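Local coordinates for protein oxidoreductase (Thermotoga maritima, PDB 1ZH8) that binds NADP in a Rossmann-type domain and probably acts as an oxidoreductase of the Gfo/Idh/MocA family on the CH-OH group of an unidentified substrate, at residues E46-A58 with V65-L77. Numbering follows the deposited sequence.
With NAP (NADP nicotinamide-adenine-dinucleotide phosphate), chain D.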
loop_
_atom_site.group_PDB
_atom_site.type_symbol
_atom_site.label_atom_id
_atom_site.label_comp_id
_atom_site.label_asym_id
_atom_site.label_seq_id
_atom_site.Cartn_x
_atom_site.Cartn_y
_atom_site.Cartn_z
ATOM N N GLU A 46 14.923 34.818 -24.219
ATOM C CA GLU A 46 15.491 36.007 -23.634
ATOM C C GLU A 46 14.546 36.539 -22.560
ATOM O O GLU A 46 13.340 36.749 -22.804
ATOM C CB GLU A 46 15.750 37.083 -24.688
ATOM C CG GLU A 46 16.665 38.218 -24.180
ATOM C CD GLU A 46 16.614 39.473 -25.040
ATOM O OE1 GLU A 46 15.685 39.614 -25.867
ATOM O OE2 GLU A 46 17.508 40.329 -24.887
ATOM N N ILE A 47 15.093 36.753 -21.367
ATOM C CA ILE A 47 14.313 37.353 -20.292
ATOM C C ILE A 47 14.395 38.858 -20.409
ATOM O O ILE A 47 15.444 39.455 -20.222
ATOM C CB ILE A 47 14.764 36.866 -18.933
ATOM C CG1 ILE A 47 14.526 35.345 -18.848
ATOM C CG2 ILE A 47 14.048 37.657 -17.825
ATOM C CD1 ILE A 47 15.273 34.652 -17.744
ATOM N N THR A 48 13.267 39.452 -20.754
ATOM C CA THR A 48 13.184 40.858 -21.056
ATOM C C THR A 48 12.417 41.639 -19.988
ATOM O O THR A 48 12.504 42.871 -19.953
ATOM C CB THR A 48 12.450 41.058 -22.372
ATOM O OG1 THR A 48 11.195 40.358 -22.321
ATOM C CG2 THR A 48 13.278 40.523 -23.520
ATOM N N ALA A 49 11.656 40.935 -19.132
ATOM C CA ALA A 49 10.858 41.598 -18.095
ATOM C C ALA A 49 10.662 40.743 -16.864
ATOM O O ALA A 49 10.702 39.521 -16.926
ATOM C CB ALA A 49 9.502 42.066 -18.639
ATOM N N VAL A 50 10.403 41.409 -15.747
ATOM C CA VAL A 50 10.409 40.784 -14.438
ATOM C C VAL A 50 9.473 41.587 -13.537
ATOM O O VAL A 50 9.377 42.820 -13.655
ATOM C CB VAL A 50 11.874 40.738 -13.889
ATOM C CG1 VAL A 50 11.933 40.878 -12.405
ATOM C CG2 VAL A 50 12.573 39.458 -14.331
ATOM N N THR A 51 8.749 40.880 -12.669
ATOM C CA THR A 51 7.860 41.523 -11.708
ATOM C C THR A 51 7.657 40.599 -10.513
ATOM O O THR A 51 7.725 39.375 -10.659
ATOM C CB THR A 51 6.509 41.881 -12.363
ATOM O OG1 THR A 51 5.761 42.746 -11.502
ATOM C CG2 THR A 51 5.699 40.632 -12.680
ATOM N N SER A 52 7.448 41.172 -9.327
ATOM C CA SER A 52 7.185 40.354 -8.138
ATOM C C SER A 52 6.290 41.113 -7.154
ATOM O O SER A 52 6.042 42.285 -7.362
ATOM C CB SER A 52 8.503 39.930 -7.479
ATOM O OG SER A 52 8.366 38.652 -6.866
ATOM N N ARG A 53 5.790 40.459 -6.107
ATOM C CA ARG A 53 5.065 41.184 -5.050
ATOM C C ARG A 53 5.957 42.217 -4.343
ATOM O O ARG A 53 5.547 43.365 -4.194
ATOM C CB ARG A 53 4.412 40.226 -4.031
ATOM C CG ARG A 53 3.845 40.924 -2.758
ATOM C CD ARG A 53 3.200 39.915 -1.801
ATOM N NE ARG A 53 4.147 38.870 -1.399
ATOM C CZ ARG A 53 3.837 37.761 -0.734
ATOM N NH1 ARG A 53 2.587 37.512 -0.365
ATOM N NH2 ARG A 53 4.793 36.895 -0.430
ATOM N N THR A 54 7.147 41.787 -3.902
ATOM C CA THR A 54 8.174 42.669 -3.313
ATOM C C THR A 54 9.157 43.147 -4.408
ATOM O O THR A 54 9.842 42.355 -5.039
ATOM C CB THR A 54 8.996 41.944 -2.216
ATOM O OG1 THR A 54 8.127 41.200 -1.364
ATOM C CG2 THR A 54 9.765 42.926 -1.378
ATOM N N ARG A 55 9.216 44.451 -4.617
ATOM C CA ARG A 55 10.063 45.053 -5.634
ATOM C C ARG A 55 11.555 44.667 -5.469
ATOM O O ARG A 55 12.217 44.327 -6.456
ATOM C CB ARG A 55 9.860 46.572 -5.584
ATOM C CG ARG A 55 10.829 47.377 -6.381
ATOM C CD ARG A 55 10.216 47.803 -7.676
ATOM N NE ARG A 55 11.232 48.311 -8.587
ATOM C CZ ARG A 55 10.982 48.808 -9.792
ATOM N NH1 ARG A 55 9.739 48.885 -10.246
ATOM N NH2 ARG A 55 11.982 49.225 -10.549
ATOM N N SER A 56 12.071 44.687 -4.240
ATOM C CA SER A 56 13.479 44.387 -4.037
ATOM C C SER A 56 13.804 42.947 -4.463
ATOM O O SER A 56 14.920 42.671 -4.929
ATOM C CB SER A 56 13.922 44.661 -2.590
ATOM O OG SER A 56 13.426 43.671 -1.713
ATOM N N HIS A 57 12.829 42.046 -4.315
ATOM C CA HIS A 57 12.976 40.660 -4.751
ATOM C C HIS A 57 13.072 40.546 -6.270
ATOM O O HIS A 57 13.851 39.732 -6.794
ATOM C CB HIS A 57 11.811 39.807 -4.234
ATOM C CG HIS A 57 11.890 39.503 -2.772
ATOM N ND1 HIS A 57 11.037 38.615 -2.150
ATOM C CD2 HIS A 57 12.728 39.958 -1.809
ATOM C CE1 HIS A 57 11.337 38.543 -0.867
ATOM N NE2 HIS A 57 12.357 39.353 -0.633
ATOM N N ALA A 58 12.288 41.371 -6.963
ATOM C CA ALA A 58 12.302 41.429 -8.424
ATOM C C ALA A 58 13.595 42.049 -8.924
ATOM O O ALA A 58 14.100 41.653 -9.984
ATOM C CB ALA A 58 11.110 42.221 -8.951
ATOM N N VAL A 65 19.812 37.862 -13.708
ATOM C CA VAL A 65 19.491 37.708 -15.137
ATOM C C VAL A 65 20.393 38.506 -16.061
ATOM O O VAL A 65 20.800 38.018 -17.118
ATOM C CB VAL A 65 18.026 38.132 -15.430
ATOM C CG1 VAL A 65 17.732 38.145 -16.949
ATOM C CG2 VAL A 65 17.065 37.218 -14.700
ATOM N N GLY A 66 20.675 39.745 -15.666
ATOM C CA GLY A 66 21.429 40.705 -16.470
ATOM C C GLY A 66 20.814 42.092 -16.304
ATOM O O GLY A 66 21.214 42.862 -15.421
ATOM N N ASN A 67 19.827 42.401 -17.138
ATOM C CA ASN A 67 19.216 43.719 -17.153
ATOM C C ASN A 67 17.791 43.742 -17.736
ATOM O O ASN A 67 17.494 44.524 -18.639
ATOM C CB ASN A 67 20.102 44.685 -17.933
ATOM C CG ASN A 67 19.747 46.140 -17.663
ATOM O OD1 ASN A 67 19.288 46.490 -16.574
ATOM N ND2 ASN A 67 19.951 46.991 -18.661
ATOM N N PRO A 68 16.901 42.873 -17.237
ATOM C CA PRO A 68 15.563 42.977 -17.795
ATOM C C PRO A 68 14.854 44.186 -17.191
ATOM O O PRO A 68 15.255 44.666 -16.130
ATOM C CB PRO A 68 14.904 41.688 -17.327
ATOM C CG PRO A 68 15.577 41.409 -16.030
ATOM C CD PRO A 68 16.992 41.819 -16.216
ATOM N N ALA A 69 13.811 44.669 -17.852
ATOM C CA ALA A 69 12.976 45.711 -17.263
ATOM C C ALA A 69 12.220 45.176 -16.038
ATOM O O ALA A 69 11.734 44.043 -16.050
ATOM C CB ALA A 69 12.028 46.259 -18.290
ATOM N N VAL A 70 12.160 45.982 -14.975
ATOM C CA VAL A 70 11.458 45.612 -13.745
ATOM C C VAL A 70 10.128 46.382 -13.617
ATOM O O VAL A 70 10.093 47.599 -13.707
ATOM C CB VAL A 70 12.343 45.835 -12.485
ATOM C CG1 VAL A 70 11.603 45.416 -11.207
ATOM C CG2 VAL A 70 13.638 45.068 -12.594
ATOM N N PHE A 71 9.040 45.657 -13.390
ATOM C CA PHE A 71 7.714 46.260 -13.291
ATOM C C PHE A 71 7.102 46.120 -11.897
ATOM O O PHE A 71 7.253 45.086 -11.238
ATOM C CB PHE A 71 6.781 45.650 -14.345
ATOM C CG PHE A 71 7.200 45.947 -15.751
ATOM C CD1 PHE A 71 6.885 47.174 -16.338
ATOM C CD2 PHE A 71 7.941 45.020 -16.479
ATOM C CE1 PHE A 71 7.293 47.475 -17.637
ATOM C CE2 PHE A 71 8.347 45.303 -17.783
ATOM C CZ PHE A 71 8.021 46.538 -18.365
ATOM N N ASP A 72 6.402 47.168 -11.468
ATOM C CA ASP A 72 5.653 47.144 -10.217
ATOM C C ASP A 72 4.440 46.215 -10.286
ATOM O O ASP A 72 3.986 45.710 -9.267
ATOM C CB ASP A 72 5.225 48.563 -9.825
ATOM C CG ASP A 72 6.412 49.451 -9.413
ATOM O OD1 ASP A 72 7.413 48.915 -8.879
ATOM O OD2 ASP A 72 6.335 50.692 -9.598
ATOM N N SER A 73 3.920 45.984 -11.487
ATOM C CA SER A 73 2.779 45.093 -11.638
ATOM C C SER A 73 2.834 44.239 -12.906
ATOM O O SER A 73 3.381 44.633 -13.939
ATOM C CB SER A 73 1.451 45.879 -11.567
ATOM O OG SER A 73 1.148 46.452 -12.820
ATOM N N TYR A 74 2.224 43.071 -12.795
ATOM C CA TYR A 74 2.109 42.110 -13.868
ATOM C C TYR A 74 1.325 42.673 -15.040
ATOM O O TYR A 74 1.693 42.436 -16.205
ATOM C CB TYR A 74 1.384 40.910 -13.307
ATOM C CG TYR A 74 0.995 39.841 -14.277
ATOM C CD1 TYR A 74 1.944 39.190 -15.055
ATOM C CD2 TYR A 74 -0.323 39.422 -14.358
ATOM C CE1 TYR A 74 1.584 38.157 -15.908
ATOM C CE2 TYR A 74 -0.703 38.395 -15.209
ATOM C CZ TYR A 74 0.252 37.770 -15.983
ATOM O OH TYR A 74 -0.133 36.755 -16.824
ATOM N N GLU A 75 0.238 43.395 -14.733
ATOM C CA GLU A 75 -0.626 43.984 -15.761
ATOM C C GLU A 75 0.185 44.942 -16.628
ATOM O O GLU A 75 -0.052 45.026 -17.835
ATOM C CB GLU A 75 -1.828 44.726 -15.144
ATOM C CG GLU A 75 -2.890 43.854 -14.468
ATOM C CD GLU A 75 -2.490 43.363 -13.069
ATOM O OE1 GLU A 75 -1.405 43.732 -12.568
ATOM O OE2 GLU A 75 -3.266 42.595 -12.462
ATOM N N GLU A 76 1.140 45.650 -16.018
ATOM C CA GLU A 76 1.985 46.593 -16.764
ATOM C C GLU A 76 2.974 45.833 -17.621
ATOM O O GLU A 76 3.212 46.195 -18.780
ATOM C CB GLU A 76 2.725 47.595 -15.856
ATOM C CG GLU A 76 3.525 48.643 -16.653
ATOM C CD GLU A 76 4.240 49.715 -15.801
ATOM O OE1 GLU A 76 4.342 49.558 -14.562
ATOM O OE2 GLU A 76 4.718 50.721 -16.389
ATOM N N LEU A 77 3.547 44.775 -17.050
ATOM C CA LEU A 77 4.460 43.916 -17.795
ATOM C C LEU A 77 3.770 43.418 -19.043
ATOM O O LEU A 77 4.339 43.484 -20.126
ATOM C CB LEU A 77 4.887 42.752 -16.935
ATOM C CG LEU A 77 5.865 41.745 -17.512
ATOM C CD1 LEU A 77 6.832 41.319 -16.412
ATOM C CD2 LEU A 77 5.111 40.573 -18.065
HETATM P PA NAP D . 7.596 31.194 -3.378
HETATM O O1A NAP D . 9.036 31.157 -3.011
HETATM O O2A NAP D . 6.729 31.713 -2.309
HETATM O O5B NAP D . 7.452 32.007 -4.753
HETATM C C5B NAP D . 6.283 32.745 -5.024
HETATM C C4B NAP D . 6.702 34.095 -5.573
HETATM O O4B NAP D . 5.570 34.795 -6.073
HETATM C C3B NAP D . 7.316 34.983 -4.496
HETATM O O3B NAP D . 8.321 35.704 -5.146
HETATM C C2B NAP D . 6.143 35.880 -4.141
HETATM O O2B NAP D . 6.274 37.110 -3.436
HETATM C C1B NAP D . 5.556 36.101 -5.519
HETATM N N9A NAP D . 4.196 36.627 -5.434
HETATM C C8A NAP D . 3.249 36.381 -4.465
HETATM N N7A NAP D . 2.128 37.059 -4.793
HETATM C C5A NAP D . 2.355 37.734 -5.951
HETATM C C6A NAP D . 1.574 38.579 -6.730
HETATM N N6A NAP D . 0.339 38.881 -6.368
HETATM N N1A NAP D . 2.081 39.109 -7.887
HETATM C C2A NAP D . 3.370 38.818 -8.262
HETATM N N3A NAP D . 4.151 37.993 -7.495
HETATM C C4A NAP D . 3.650 37.461 -6.362
HETATM O O3 NAP D . 7.117 29.710 -3.725
HETATM P PN NAP D . 7.803 28.775 -4.840
HETATM O O1N NAP D . 8.755 29.490 -5.748
HETATM O O2N NAP D . 8.175 27.618 -4.038
HETATM O O5D NAP D . 6.574 28.312 -5.774
HETATM C C5D NAP D . 6.038 29.090 -6.830
HETATM C C4D NAP D . 5.396 28.156 -7.853
HETATM O O4D NAP D . 6.374 27.222 -8.296
HETATM C C3D NAP D . 4.263 27.340 -7.223
HETATM O O3D NAP D . 3.175 27.227 -8.109
HETATM C C2D NAP D . 4.855 25.972 -6.983
HETATM O O2D NAP D . 3.893 24.940 -7.057
HETATM C C1D NAP D . 5.903 25.896 -8.083
HETATM N N1N NAP D . 6.988 24.994 -7.706
HETATM C C2N NAP D . 7.246 23.926 -8.517
HETATM C C3N NAP D . 8.266 23.022 -8.203
HETATM C C7N NAP D . 8.698 21.978 -9.203
HETATM O O7N NAP D . 9.709 21.091 -8.787
HETATM N N7N NAP D . 8.152 21.906 -10.432
HETATM C C4N NAP D . 9.028 23.229 -7.045
HETATM C C5N NAP D . 8.767 24.335 -6.226
HETATM C C6N NAP D . 7.737 25.216 -6.568
HETATM P P2B NAP D . 7.531 38.073 -3.146
HETATM O O1X NAP D . 7.770 39.033 -4.292
HETATM O O2X NAP D . 8.797 37.274 -2.933
HETATM O O3X NAP D . 7.135 38.824 -1.894
HETATM O O HOH W 1 4.050 42.370 -9.469
#
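V70 lays CG1 over the centre of one face of the R55 guanidinium, 3.7 Å from CZ, and the same methyl packs against CB of A58. The R55 chain bends at chi2 (101°), bringing NH1 to D72 OD1 at 2.7 Å in a salt bridge, NH1 coming from above the carboxylate plane; E59 pairs with NE. On the other side of the sheet, CB of A49 touches both the edge of the F71 ring, 3.5 Å from CE2, and CD1 of L77. The parallel strands 45-51 and 69-71 are joined by A69 N to T48 O and by a straighter bond, F71 N to V50 O (2.9 Å, 162°). With helix 55-65 between them they form a right-handed beta-alpha-beta crossover of the Rossmann fold, strand 69-71 lying at the sheet's edge. S52, R53 and T54 after the first strand, and H57 in the first turn of the helix, all hydrogen-bond the NADP 2'-phosphate, T54 OG1 reaching O3X at 2.6 Å. T51 places OG1 anti to its own N (chi1 -168°), donating to F71 O at 2.8 Å while accepting from a water that also bonds S52 O. A valine here would probably leave that carbonyl without its hydroxyl donor and the water less firmly held.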